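Local coordinates for protein uronate dehydrogenase (Agrobacterium tumefaciens, PDB 3RFX) that catalyses the NAD-dependent oxidation of uronic acids such as galacturonate and glucuronate to their aldaric acid lactones, at residues R17-R20 against E21-P25; V76-P79 against F80-L84; Y173-L176 against S177-F180; G256-V259 against D260-I263. The protein carries 1 engineered substitution. All blocks are in the same frame, centred on the assembly; numbering follows the deposited sequence.

Overall arrangement
From the N terminus, interaction 1 lies at the end of helix 14-22, in the first beta-alpha-beta unit of the Rossmann fold. Interaction 2 turns the loop after strand 67-70 into helix 80-100, and interaction 3 contains the short helix 175-178, beyond strand 158-163. Interaction 4 holds a 3-10 turn within 256-263, near the C terminus. All four are local and run in series, so none nests in or crosses another. Space brings the later ones together: Glu-77 and Val-76 of interaction 2 pack on Asn-261 and Phe-258 of interaction 4, whose Gly-256 meets Arg-174 of interaction 3. Interactions 2 and 4 also touch the second subunit; interaction 1 stands apart.

Interaction 1: R17-R20 against E21-P25; sequences RVMR and ERLAP. With PO4 (phosphate ion), chain F.
Val-18 and Arg-22 sit one turn apart on the same face of the helix, and their side chains run alongside each other in the same direction. The branch that touches is CG1 of Val-18, placed trans to the backbone nitrogen (chi1 167°) and therefore leaning to the carbonyl side; it lies 3.9 Å from CG of Arg-22. From there the arginine curls, bending at both chi2 and chi3 (-64° and -59°) and carrying its guanidinium round to a phosphate ion, probably left from the crystallisation liquor. The group meets this anion with its edge: NH1 of Arg-22 donates to phosphate O3 at 3.3 Å, with O3 in the guanidinium plane. NH2 makes a salt bridge to Asp-183, so two anions restrict the rotation of the group, and His-182 holds the phosphate as well.

Round the helix, Met-19 meets Leu-23. The methionine bends at chi2, and its SD rests 3.8 Å from CG of Leu-23. Underneath, Arg-22 N bonds to Val-18 O at 2.9 Å and Leu-23 N to Met-19 O at 2.9 Å. Arg-20 stretches out fully instead, ending in a salt bridge to Glu-45 at the start of strand 45-49. Helix 14-22 is the helix of the beta-alpha-beta unit between strands 5-9 and 30-34, and its Met-19 packs on Phe-185 and Ile-189 of helix 182-194.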
loop_
_atom_site.group_PDB
_atom_site.type_symbol
_atom_site.label_atom_id
_atom_site.label_comp_id
_atom_site.label_asym_id
_atom_site.label_seq_id
_atom_site.Cartn_x
_atom_site.Cartn_y
_atom_site.Cartn_z
ATOM N N ARG A 17 34.964 19.915 9.990
ATOM C CA ARG A 17 36.386 19.645 10.238
ATOM C C ARG A 17 36.756 18.240 9.791
ATOM O O ARG A 17 37.831 18.016 9.231
ATOM C CB ARG A 17 36.746 19.856 11.719
ATOM C CG ARG A 17 36.556 21.293 12.195
ATOM C CD ARG A 17 37.124 21.530 13.605
ATOM N NE ARG A 17 36.427 20.770 14.641
ATOM C CZ ARG A 17 35.409 21.236 15.367
ATOM N NH1 ARG A 17 34.952 22.470 15.174
ATOM N NH2 ARG A 17 34.843 20.466 16.294
ATOM N N VAL A 18 35.856 17.290 10.033
ATOM C CA VAL A 18 36.041 15.930 9.550
ATOM C C VAL A 18 36.093 15.871 8.021
ATOM O O VAL A 18 36.962 15.215 7.447
ATOM C CB VAL A 18 34.899 15.004 10.027
ATOM C CG1 VAL A 18 34.930 13.683 9.263
ATOM C CG2 VAL A 18 34.988 14.779 11.529
ATOM N N MET A 19 35.148 16.540 7.368
ATOM C CA MET A 19 35.044 16.457 5.911
ATOM C C MET A 19 36.186 17.223 5.226
ATOM O O MET A 19 36.646 16.840 4.154
ATOM C CB MET A 19 33.675 16.954 5.435
ATOM C CG MET A 19 32.514 16.034 5.824
ATOM S SD MET A 19 32.794 14.327 5.313
ATOM C CE MET A 19 31.364 13.517 6.038
ATOM N N ARG A 20 36.653 18.290 5.863
ATOM C CA ARG A 20 37.815 19.012 5.349
ATOM C C ARG A 20 38.993 18.062 5.125
ATOM O O ARG A 20 39.726 18.187 4.143
ATOM C CB ARG A 20 38.203 20.163 6.284
ATOM C CG ARG A 20 39.453 20.927 5.837
ATOM C CD ARG A 20 39.686 22.152 6.710
ATOM N NE ARG A 20 40.847 22.925 6.276
ATOM C CZ ARG A 20 41.127 24.154 6.706
ATOM N NH1 ARG A 20 40.324 24.754 7.576
ATOM N NH2 ARG A 20 42.206 24.785 6.256
ATOM N N GLU A 21 39.168 17.101 6.030
ATOM C CA GLU A 21 40.203 16.094 5.863
ATOM C C GLU A 21 39.776 14.947 4.942
ATOM O O GLU A 21 40.512 14.570 4.024
ATOM C CB GLU A 21 40.640 15.528 7.218
ATOM C CG GLU A 21 41.249 14.137 7.112
ATOM C CD GLU A 21 41.379 13.443 8.455
ATOM O OE1 GLU A 21 41.397 14.145 9.492
ATOM O OE2 GLU A 21 41.465 12.193 8.472
ATOM N N ARG A 22 38.589 14.394 5.186
ATOM C CA ARG A 22 38.176 13.159 4.517
ATOM C C ARG A 22 37.819 13.325 3.033
ATOM O O ARG A 22 37.979 12.383 2.250
ATOM C CB ARG A 22 37.005 12.509 5.261
ATOM C CG ARG A 22 37.345 11.977 6.651
ATOM C CD ARG A 22 38.353 10.838 6.589
ATOM N NE ARG A 22 37.875 9.712 5.788
ATOM C CZ ARG A 22 37.108 8.727 6.255
ATOM N NH1 ARG A 22 36.714 8.728 7.527
ATOM N NH2 ARG A 22 36.728 7.744 5.448
ATOM N N LEU A 23 37.327 14.499 2.650
ATOM C CA LEU A 23 36.898 14.721 1.257
ATOM C C LEU A 23 37.991 15.315 0.367
ATOM O O LEU A 23 37.766 15.554 -0.821
ATOM C CB LEU A 23 35.655 15.615 1.203
ATOM C CG LEU A 23 34.437 15.105 1.983
ATOM C CD1 LEU A 23 33.250 16.022 1.761
ATOM C CD2 LEU A 23 34.115 13.680 1.586
ATOM N N ALA A 24 39.166 15.558 0.944
ATOM C CA ALA A 24 40.288 16.115 0.193
ATOM C C ALA A 24 40.594 15.358 -1.107
ATOM O O ALA A 24 40.804 15.978 -2.146
ATOM C CB ALA A 24 41.536 16.205 1.077
ATOM N N PRO A 25 40.614 14.017 -1.058
ATOM C CA PRO A 25 40.909 13.223 -2.260
ATOM C C PRO A 25 39.867 13.337 -3.381
ATOM O O PRO A 25 40.119 12.851 -4.480
ATOM C CB PRO A 25 40.930 11.785 -1.730
ATOM C CG PRO A 25 41.202 11.918 -0.271
ATOM C CD PRO A 25 40.502 13.169 0.140
HETATM P P PO4 F . 37.893 10.136 11.333
HETATM O O1 PO4 F . 36.724 9.380 11.921
HETATM O O2 PO4 F . 39.043 9.183 11.110
HETATM O O3 PO4 F . 37.494 10.744 10.011
HETATM O O4 PO4 F . 38.311 11.234 12.281
#

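Interaction 2: V76-P79 against F80-L84; sequences VEKP and FEQIL
The carbonyl oxygen of Pro-79 is approached by two backbone N-H groups of the first helical turn, both held only weakly: Gln-82 N stands 3.3 Å from Pro-79 O, and Ile-83 N lies 3.4 Å from the same oxygen on a much straighter path. CG1 of Ile-83 comes to 3.3 Å from Pro-79 O too, so a hydrophobic branch packs beside this acceptor.

On the outer side Gln-82 reaches back along the proline. Its CG is anti to the carbonyl carbon (chi1 -53°) and the chain beyond is extended, which lays the amide next to the pyrrolidine ring: NE2 of Gln-82 is 3.7 Å from CD of Pro-79, the two side chains pointing the same way. OE1 of Gln-82 lies 3.0 Å from CD of Lys-78, whose aliphatic chain crosses the glutamine at a slant. A water spans their ends, donating to OE1 of Gln-82 at 2.8 Å and accepting weakly from NZ of Lys-78.

Phe-80 turns the other way, into the subunit interface, where its ring stacks with Tyr-92 of the second subunit and packs on Phe-142 of that subunit. Glu-77 accepts hydrogen bonds from the backbone N atoms of Leu-135 and Ala-136, the latter the engineered position. Pro-79 sits at the N-cap of helix 80-100. Together with helix 135-154, this helix meets the second subunit, through Phe-80 and Leu-84, as in the helix-bundle interface of short-chain dehydrogenases.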
loop_
_atom_site.group_PDB
_atom_site.type_symbol
_atom_site.label_atom_id
_atom_site.label_comp_id
_atom_site.label_asym_id
_atom_site.label_seq_id
_atom_site.Cartn_x
_atom_site.Cartn_y
_atom_site.Cartn_z
ATOM N N VAL A 76 21.170 22.473 15.829
ATOM C CA VAL A 76 20.464 22.236 17.084
ATOM C C VAL A 76 19.353 23.257 17.239
ATOM O O VAL A 76 19.288 24.228 16.480
ATOM C CB VAL A 76 21.407 22.337 18.288
ATOM C CG1 VAL A 76 22.535 21.324 18.157
ATOM C CG2 VAL A 76 21.958 23.754 18.412
ATOM N N GLU A 77 18.480 23.050 18.221
ATOM C CA GLU A 77 17.351 23.949 18.402
ATOM C C GLU A 77 17.830 25.304 18.912
ATOM O O GLU A 77 18.569 25.382 19.893
ATOM C CB GLU A 77 16.298 23.339 19.334
ATOM C CG GLU A 77 14.988 24.115 19.400
ATOM C CD GLU A 77 14.159 24.034 18.118
ATOM O OE1 GLU A 77 14.598 23.345 17.167
ATOM O OE2 GLU A 77 13.059 24.639 18.079
ATOM N N LYS A 78 17.412 26.365 18.225
ATOM C CA LYS A 78 17.809 27.727 18.566
ATOM C C LYS A 78 16.622 28.631 18.333
ATOM O O LYS A 78 15.597 28.180 17.820
ATOM C CB LYS A 78 18.986 28.187 17.698
ATOM C CG LYS A 78 20.272 27.451 17.975
ATOM C CD LYS A 78 21.473 28.320 17.646
ATOM C CE LYS A 78 22.784 27.659 18.066
ATOM N NZ LYS A 78 22.897 27.526 19.541
ATOM N N PRO A 79 16.739 29.907 18.733
ATOM C CA PRO A 79 15.667 30.865 18.462
ATOM C C PRO A 79 15.454 31.051 16.960
ATOM O O PRO A 79 16.374 30.855 16.160
ATOM C CB PRO A 79 16.190 32.164 19.090
ATOM C CG PRO A 79 17.103 31.696 20.185
ATOM C CD PRO A 79 17.776 30.474 19.619
ATOM N N PHE A 80 14.237 31.436 16.604
ATOM C CA PHE A 80 13.828 31.580 15.214
ATOM C C PHE A 80 14.750 32.492 14.411
ATOM O O PHE A 80 15.117 32.166 13.286
ATOM C CB PHE A 80 12.389 32.097 15.150
ATOM C CG PHE A 80 11.851 32.228 13.751
ATOM C CD1 PHE A 80 11.595 31.103 12.987
ATOM C CD2 PHE A 80 11.598 33.476 13.207
ATOM C CE1 PHE A 80 11.099 31.218 11.695
ATOM C CE2 PHE A 80 11.102 33.599 11.919
ATOM C CZ PHE A 80 10.852 32.466 11.166
ATOM N N GLU A 81 15.130 33.629 14.988
ATOM C CA GLU A 81 15.954 34.598 14.259
ATOM C C GLU A 81 17.213 33.969 13.665
ATOM O O GLU A 81 17.551 34.208 12.504
ATOM C CB GLU A 81 16.320 35.792 15.149
ATOM C CG GLU A 81 15.138 36.677 15.543
ATOM C CD GLU A 81 14.312 36.120 16.706
ATOM O OE1 GLU A 81 14.627 35.019 17.218
ATOM O OE2 GLU A 81 13.340 36.799 17.112
ATOM N N GLN A 82 17.911 33.162 14.456
ATOM C CA GLN A 82 19.142 32.539 13.990
ATOM C C GLN A 82 18.881 31.453 12.937
ATOM O O GLN A 82 19.674 31.270 12.016
ATOM C CB GLN A 82 19.900 31.931 15.169
ATOM C CG GLN A 82 20.143 32.912 16.307
ATOM C CD GLN A 82 20.842 32.264 17.479
ATOM O OE1 GLN A 82 21.638 31.336 17.309
ATOM N NE2 GLN A 82 20.551 32.751 18.683
ATOM N N ILE A 83 17.793 30.709 13.118
ATOM C CA ILE A 83 17.405 29.645 12.186
ATOM C C ILE A 83 17.033 30.269 10.846
ATOM O O ILE A 83 17.455 29.803 9.788
ATOM C CB ILE A 83 16.171 28.890 12.702
ATOM C CG1 ILE A 83 16.444 28.283 14.075
ATOM C CG2 ILE A 83 15.737 27.793 11.712
ATOM C CD1 ILE A 83 17.170 27.005 14.025
ATOM N N LEU A 84 16.236 31.326 10.915
ATOM C CA LEU A 84 15.807 32.066 9.728
ATOM C C LEU A 84 17.006 32.463 8.875
ATOM O O LEU A 84 17.010 32.274 7.657
ATOM C CB LEU A 84 15.025 33.312 10.156
ATOM C CG LEU A 84 14.393 34.148 9.041
ATOM C CD1 LEU A 84 13.233 33.384 8.410
ATOM C CD2 LEU A 84 13.928 35.491 9.591
HETATM O O HOH W 1 23.537 30.562 19.239
#

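Interaction 3: Y173-L176 against S177-F180; sequences YRML and STWF
Arg-174 runs out nearly straight across the side chain of Thr-178, which it crosses at about a right angle. With CG trans to the backbone nitrogen (chi1 176°), CB leads to a CG that lies 3.9 Å from CG2 of Thr-178. Beyond CD, NE and CZ arch over that same methyl, which sits 4.0 Å from the guanidinium plane, beneath its centre. At the tip NH1 of Arg-174 merely passes OG1 of Thr-178, 4.0 Å away. NH2 finds its partner in the backbone O of Gln-254, to which it is hydrogen-bonded. The hydroxyl of Thr-178 is bonded to Ser-165 OG.

The backbone beneath makes one tight turn. Arg-174 O is shared by Ser-177 N at 2.9 Å and Thr-178 N at 3.1 Å; the latter comes in along a lone pair, the former from above the carbonyl plane. Trp-179 N then bonds to Met-175 O at 3.0 Å. A water donates to both Tyr-173 O and Ser-177 OG, the latter at 2.7 Å, and Ser-177 OG is also hydrogen-bonded to the backbone O of Ala-211. This is a short helix beyond strand 158-163 of the Rossmann sheet, in a part of the chain that probably helps to form the substrate lobe, as in other extended short-chain dehydrogenases.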
loop_
_atom_site.group_PDB
_atom_site.type_symbol
_atom_site.label_atom_id
_atom_site.label_comp_id
_atom_site.label_asym_id
_atom_site.label_seq_id
_atom_site.Cartn_x
_atom_site.Cartn_y
_atom_site.Cartn_z
ATOM N N TYR A 173 21.836 5.010 23.979
ATOM C CA TYR A 173 20.963 3.955 23.460
ATOM C C TYR A 173 20.364 4.308 22.098
ATOM O O TYR A 173 20.255 3.455 21.213
ATOM C CB TYR A 173 19.841 3.615 24.450
ATOM C CG TYR A 173 19.208 2.270 24.151
ATOM C CD1 TYR A 173 19.685 1.109 24.749
ATOM C CD2 TYR A 173 18.159 2.160 23.241
ATOM C CE1 TYR A 173 19.124 -0.130 24.458
ATOM C CE2 TYR A 173 17.596 0.924 22.940
ATOM C CZ TYR A 173 18.088 -0.215 23.552
ATOM O OH TYR A 173 17.531 -1.445 23.253
ATOM N N ARG A 174 19.957 5.563 21.949
ATOM C CA ARG A 174 19.366 6.035 20.693
ATOM C C ARG A 174 20.326 5.843 19.519
ATOM O O ARG A 174 19.907 5.478 18.415
ATOM C CB ARG A 174 18.948 7.503 20.821
ATOM C CG ARG A 174 18.404 8.139 19.533
ATOM C CD ARG A 174 17.713 9.469 19.844
ATOM N NE ARG A 174 17.375 10.238 18.641
ATOM C CZ ARG A 174 18.216 11.043 17.997
ATOM N NH1 ARG A 174 19.462 11.195 18.430
ATOM N NH2 ARG A 174 17.812 11.696 16.909
ATOM N N MET A 175 21.612 6.087 19.747
ATOM C CA MET A 175 22.592 5.975 18.664
ATOM C C MET A 175 22.820 4.553 18.187
ATOM O O MET A 175 23.423 4.332 17.135
ATOM C CB MET A 175 23.920 6.634 19.045
ATOM C CG MET A 175 23.785 8.127 19.252
ATOM S SD MET A 175 25.402 8.914 19.314
ATOM C CE MET A 175 24.955 10.496 20.024
ATOM N N LEU A 176 22.345 3.573 18.945
ATOM C CA LEU A 176 22.382 2.202 18.435
ATOM C C LEU A 176 21.504 2.104 17.186
ATOM O O LEU A 176 21.644 1.169 16.399
ATOM C CB LEU A 176 21.892 1.207 19.488
ATOM C CG LEU A 176 22.809 1.117 20.705
ATOM C CD1 LEU A 176 22.210 0.188 21.768
ATOM C CD2 LEU A 176 24.200 0.625 20.276
ATOM N N SER A 177 20.593 3.059 17.031
ATOM C CA SER A 177 19.737 3.113 15.848
ATOM C C SER A 177 20.162 4.219 14.889
ATOM O O SER A 177 20.095 4.030 13.676
ATOM C CB SER A 177 18.261 3.308 16.233
ATOM O OG SER A 177 17.814 2.262 17.094
ATOM N N THR A 178 20.583 5.368 15.425
ATOM C CA THR A 178 20.790 6.563 14.596
ATOM C C THR A 178 22.225 6.812 14.127
ATOM O O THR A 178 22.454 7.701 13.300
ATOM C CB THR A 178 20.317 7.850 15.309
ATOM O OG1 THR A 178 21.096 8.047 16.493
ATOM C CG2 THR A 178 18.834 7.773 15.683
ATOM N N TRP A 179 23.180 6.049 14.646
ATOM C CA TRP A 179 24.591 6.286 14.337
ATOM C C TRP A 179 24.844 6.281 12.841
ATOM O O TRP A 179 24.388 5.391 12.127
ATOM C CB TRP A 179 25.479 5.226 14.984
ATOM C CG TRP A 179 26.962 5.510 14.870
ATOM C CD1 TRP A 179 27.593 6.693 15.131
ATOM C CD2 TRP A 179 27.985 4.584 14.490
ATOM N NE1 TRP A 179 28.951 6.561 14.930
ATOM C CE2 TRP A 179 29.214 5.274 14.536
ATOM C CE3 TRP A 179 27.982 3.233 14.114
ATOM C CZ2 TRP A 179 30.427 4.661 14.226
ATOM C CZ3 TRP A 179 29.182 2.626 13.804
ATOM C CH2 TRP A 179 30.392 3.341 13.862
ATOM N N PHE A 180 25.588 7.287 12.392
ATOM C CA PHE A 180 26.026 7.404 10.999
ATOM C C PHE A 180 27.534 7.602 11.074
ATOM O O PHE A 180 27.993 8.682 11.444
ATOM C CB PHE A 180 25.380 8.637 10.379
ATOM C CG PHE A 180 25.462 8.695 8.862
ATOM C CD1 PHE A 180 25.752 7.559 8.111
ATOM C CD2 PHE A 180 25.204 9.885 8.202
ATOM C CE1 PHE A 180 25.802 7.625 6.711
ATOM C CE2 PHE A 180 25.242 9.959 6.809
ATOM C CZ PHE A 180 25.537 8.832 6.070
HETATM O O HOH W 2 18.152 1.830 19.766
#

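Interaction 4: G256-V259 against D260-I263; sequences GTFV and DNPI
Two first torsions, -88° at Phe-258 and -71° at Asn-261, turn these side chains the same way out of a 3-10 turn, so that they lie alongside each other. For Asn-261 this puts CG opposite the carbonyl carbon and swings the amide over one face of the phenyl ring. ND2 of Asn-261 stands 3.8 Å from CG of Phe-258, displaced toward the ring's rim, with amide and ring planes 53° apart. The ring also stacks with His-113.

The turn itself is built from i to i+3 bonds: Asp-260 N donates to Thr-257 O at 2.9 Å, and Asn-261 N to Phe-258 O at 3.1 Å. In both the donor stands well above the carbonyl plane, a geometry that goes with the tight winding of the turn. On the side of Asp-260, OD1 lies 3.7 Å from CG2 of Val-259, the two side chains passing at a slant.

Where the turn ends the carbonyls face another molecule: Lys-153 NZ of the second subunit bonds to the O atoms of Val-259 and Asn-261, bringing this C-terminal loop into contact with that subunit. Asn-261 meanwhile also packs on Glu-77. Its amide is tied down at both ends by water: ND2 of Asn-261 donates to one at 3.1 Å, and a second, also within hydrogen-bonding distance of Thr-257 OG1, donates to OD1 of Asn-261 at 2.7 Å.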
loop_
_atom_site.group_PDB
_atom_site.type_symbol
_atom_site.label_atom_id
_atom_site.label_comp_id
_atom_site.label_asym_id
_atom_site.label_seq_id
_atom_site.Cartn_x
_atom_site.Cartn_y
_atom_site.Cartn_z
ATOM N N GLY A 256 14.514 12.049 19.704
ATOM C CA GLY A 256 15.084 12.041 21.045
ATOM C C GLY A 256 14.636 13.236 21.869
ATOM O O GLY A 256 13.486 13.666 21.768
ATOM N N THR A 257 15.536 13.785 22.684
ATOM C CA THR A 257 15.158 14.881 23.584
ATOM C C THR A 257 14.738 16.186 22.885
ATOM O O THR A 257 14.216 17.091 23.531
ATOM C CB THR A 257 16.254 15.172 24.639
ATOM O OG1 THR A 257 17.450 15.594 23.984
ATOM C CG2 THR A 257 16.546 13.916 25.456
ATOM N N PHE A 258 14.930 16.288 21.567
ATOM C CA PHE A 258 14.459 17.485 20.855
ATOM C C PHE A 258 12.963 17.713 21.031
ATOM O O PHE A 258 12.508 18.859 21.005
ATOM C CB PHE A 258 14.806 17.452 19.348
ATOM C CG PHE A 258 16.166 18.029 19.007
ATOM C CD1 PHE A 258 16.303 18.953 17.978
ATOM C CD2 PHE A 258 17.303 17.636 19.697
ATOM C CE1 PHE A 258 17.548 19.475 17.646
ATOM C CE2 PHE A 258 18.550 18.157 19.374
ATOM C CZ PHE A 258 18.672 19.080 18.343
ATOM N N VAL A 259 12.176 16.647 21.190
ATOM C CA VAL A 259 10.744 16.855 21.400
ATOM C C VAL A 259 10.467 17.632 22.700
ATOM O O VAL A 259 9.441 18.315 22.824
ATOM C CB VAL A 259 9.932 15.540 21.407
ATOM C CG1 VAL A 259 10.144 14.763 20.105
ATOM C CG2 VAL A 259 10.296 14.682 22.632
ATOM N N ASP A 260 11.384 17.522 23.659
ATOM C CA ASP A 260 11.242 18.188 24.957
ATOM C C ASP A 260 11.630 19.678 24.908
ATOM O O ASP A 260 11.344 20.428 25.855
ATOM C CB ASP A 260 12.104 17.490 26.018
ATOM C CG ASP A 260 11.641 16.075 26.327
ATOM O OD1 ASP A 260 10.444 15.780 26.179
ATOM O OD2 ASP A 260 12.487 15.259 26.742
ATOM N N ASN A 261 12.295 20.108 23.834
ATOM C CA ASN A 261 12.644 21.531 23.689
ATOM C C ASN A 261 11.397 22.398 23.588
ATOM O O ASN A 261 10.448 22.057 22.866
ATOM C CB ASN A 261 13.507 21.786 22.440
ATOM C CG ASN A 261 14.914 21.252 22.565
ATOM O OD1 ASN A 261 15.460 21.139 23.663
ATOM N ND2 ASN A 261 15.531 20.945 21.420
ATOM N N PRO A 262 11.394 23.537 24.299
ATOM C CA PRO A 262 10.380 24.569 24.087
ATOM C C PRO A 262 10.766 25.378 22.847
ATOM O O PRO A 262 11.742 25.034 22.187
ATOM C CB PRO A 262 10.514 25.437 25.341
ATOM C CG PRO A 262 11.982 25.365 25.663
ATOM C CD PRO A 262 12.421 23.958 25.274
ATOM N N ILE A 263 10.008 26.417 22.527
ATOM C CA ILE A 263 10.441 27.373 21.519
ATOM C C ILE A 263 11.408 28.319 22.224
ATOM O O ILE A 263 10.996 29.086 23.089
ATOM C CB ILE A 263 9.259 28.188 20.969
ATOM C CG1 ILE A 263 8.212 27.259 20.355
ATOM C CG2 ILE A 263 9.743 29.243 19.962
ATOM C CD1 ILE A 263 8.776 26.345 19.274
HETATM O O HOH W 3 16.876 18.822 23.986
HETATM O O HOH W 4 13.370 21.108 19.247
#